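Long-range contact in periplasmic protein (Legionella pneumophila subsp. pneumophila, PDB 4FGQ), which is a calcium-binding periplasmic protease of the LapG type, probably a cysteine proteinase of the transglutaminase-like family that cleaves other proteins: residues I91-F95 / W185-M189. Sequence-based numbering, arbitrary orientation.
Sequences IIKYF and WDALM
The axes of the helical segments Ile-91 to Phe-95 and Trp-185 to Met-189 come no closer than 13.8 Å and cross at -55°, a wide spacing bridged by large apolar side chains. The big flat indole of Trp-185 suits such a gap and takes the largest share of the contact: chi1 of -180° sets CG opposite the backbone N, and the ring's far edge, CZ3 and CH2, reaches the other helix. Its six-membered ring meets Phe-95 rim to rim, CH2 of Trp-185 lying 3.5 Å from CE2 of Phe-95; the planes are tilted by 28°, and neither ring lies over the other's face. One turn earlier, Ile-91 slides past the indole, CG1 standing 4.1 Å from Trp-185 CZ3, while its CD1 meets Leu-188 CD1 tip to tip at 3.8 Å. In the conformer modelled here the other branch of Leu-188, CD2, turns to Phe-95 CE2, as suits a forked residue between two partners. Met-189 CG approaches the edge of the Phe-95 ring, while its SD lies over one face of the indole in its own helix. The indole NE1 bonds to Asn-160 O. This buried apolar helix-helix packing joins the C-terminal helix 183-192 to helix 86-100 of the probable transglutaminase-like cysteine proteinase fold, whose first turn carries Glu-87 and Asp-88, known calcium ligands, though no calcium is bound to this chain here.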
loop_
_atom_site.group_PDB
_atom_site.type_symbol
_atom_site.label_atom_id
_atom_site.label_comp_id
_atom_site.label_asym_id
_atom_site.label_seq_id
_atom_site.Cartn_x
_atom_site.Cartn_y
_atom_site.Cartn_z
ATOM N N ILE A 91 0.477 0.551 -2.154
ATOM C CA ILE A 91 0.766 1.971 -1.970
ATOM C C ILE A 91 -0.186 2.650 -0.980
ATOM O O ILE A 91 0.259 3.348 -0.062
ATOM C CB ILE A 91 0.792 2.709 -3.323
ATOM C CG1 ILE A 91 2.017 2.267 -4.135
ATOM C CG2 ILE A 91 0.755 4.224 -3.102
ATOM C CD1 ILE A 91 1.928 2.624 -5.621
ATOM N N ILE A 92 -1.490 2.433 -1.127
ATOM C CA ILE A 92 -2.424 3.065 -0.203
ATOM C C ILE A 92 -2.324 2.465 1.203
ATOM O O ILE A 92 -2.462 3.182 2.199
ATOM C CB ILE A 92 -3.886 3.133 -0.745
ATOM C CG1 ILE A 92 -4.751 3.973 0.200
ATOM C CG2 ILE A 92 -4.473 1.742 -0.929
ATOM C CD1 ILE A 92 -6.020 4.522 -0.444
ATOM N N LYS A 93 -2.046 1.165 1.295
ATOM C CA LYS A 93 -1.829 0.556 2.606
ATOM C C LYS A 93 -0.632 1.193 3.300
ATOM O O LYS A 93 -0.682 1.474 4.502
ATOM C CB LYS A 93 -1.620 -0.952 2.478
ATOM C CG LYS A 93 -2.901 -1.727 2.168
ATOM C CD LYS A 93 -2.585 -3.202 1.942
ATOM C CE LYS A 93 -3.787 -3.950 1.349
ATOM N NZ LYS A 93 -3.431 -5.389 1.114
ATOM N N TYR A 94 0.439 1.402 2.538
ATOM C CA TYR A 94 1.651 2.023 3.058
ATOM C C TYR A 94 1.354 3.416 3.621
ATOM O O TYR A 94 1.637 3.694 4.786
ATOM C CB TYR A 94 2.740 2.099 1.977
ATOM C CG TYR A 94 3.877 3.037 2.346
ATOM C CD1 TYR A 94 4.860 2.652 3.253
ATOM C CD2 TYR A 94 3.943 4.317 1.808
ATOM C CE1 TYR A 94 5.909 3.533 3.597
ATOM C CE2 TYR A 94 4.957 5.193 2.150
ATOM C CZ TYR A 94 5.934 4.800 3.044
ATOM O OH TYR A 94 6.935 5.689 3.365
ATOM N N PHE A 95 0.779 4.293 2.807
ATOM C CA PHE A 95 0.547 5.663 3.268
ATOM C C PHE A 95 -0.420 5.713 4.445
ATOM O O PHE A 95 -0.276 6.537 5.355
ATOM C CB PHE A 95 0.087 6.569 2.120
ATOM C CG PHE A 95 1.215 7.039 1.255
ATOM C CD1 PHE A 95 2.160 7.929 1.757
ATOM C CD2 PHE A 95 1.349 6.581 -0.050
ATOM C CE1 PHE A 95 3.218 8.372 0.969
ATOM C CE2 PHE A 95 2.403 7.016 -0.849
ATOM C CZ PHE A 95 3.341 7.912 -0.340
ATOM N N TRP A 185 7.326 6.600 -8.873
ATOM C CA TRP A 185 7.174 6.802 -7.441
ATOM C C TRP A 185 7.460 8.260 -7.119
ATOM O O TRP A 185 6.728 8.892 -6.364
ATOM C CB TRP A 185 8.134 5.870 -6.695
ATOM C CG TRP A 185 8.102 5.945 -5.191
ATOM C CD1 TRP A 185 9.152 6.218 -4.372
ATOM C CD2 TRP A 185 6.973 5.711 -4.331
ATOM N NE1 TRP A 185 8.754 6.180 -3.054
ATOM C CE2 TRP A 185 7.419 5.875 -3.002
ATOM C CE3 TRP A 185 5.632 5.393 -4.557
ATOM C CZ2 TRP A 185 6.572 5.722 -1.902
ATOM C CZ3 TRP A 185 4.789 5.243 -3.467
ATOM C CH2 TRP A 185 5.263 5.407 -2.155
ATOM N N ASP A 186 8.534 8.786 -7.699
ATOM C CA ASP A 186 8.857 10.201 -7.566
ATOM C C ASP A 186 7.680 11.057 -8.033
ATOM O O ASP A 186 7.230 11.956 -7.323
ATOM C CB ASP A 186 10.105 10.527 -8.386
ATOM C CG ASP A 186 10.555 11.965 -8.224
ATOM O OD1 ASP A 186 10.749 12.412 -7.072
ATOM O OD2 ASP A 186 10.714 12.649 -9.257
ATOM N N ALA A 187 7.177 10.757 -9.227
ATOM C CA ALA A 187 6.032 11.468 -9.789
ATOM C C ALA A 187 4.775 11.282 -8.942
ATOM O O ALA A 187 3.966 12.202 -8.803
ATOM C CB ALA A 187 5.779 11.011 -11.218
ATOM N N LEU A 188 4.610 10.085 -8.389
ATOM C CA LEU A 188 3.450 9.801 -7.550
ATOM C C LEU A 188 3.461 10.694 -6.313
ATOM O O LEU A 188 2.437 11.299 -5.976
ATOM C CB LEU A 188 3.386 8.314 -7.149
ATOM C CG LEU A 188 2.182 7.793 -6.345
ATOM C CD1 LEU A 188 2.023 6.297 -6.546
ATOM C CD2 LEU A 188 2.316 8.065 -4.862
ATOM N N MET A 189 4.600 10.783 -5.639
ATOM C CA MET A 189 4.674 11.578 -4.421
ATOM C C MET A 189 4.493 13.073 -4.691
ATOM O O MET A 189 4.051 13.819 -3.817
ATOM C CB MET A 189 5.972 11.285 -3.668
ATOM C CG MET A 189 6.001 9.873 -3.107
ATOM S SD MET A 189 7.366 9.569 -1.987
ATOM C CE MET A 189 8.780 9.649 -3.099
#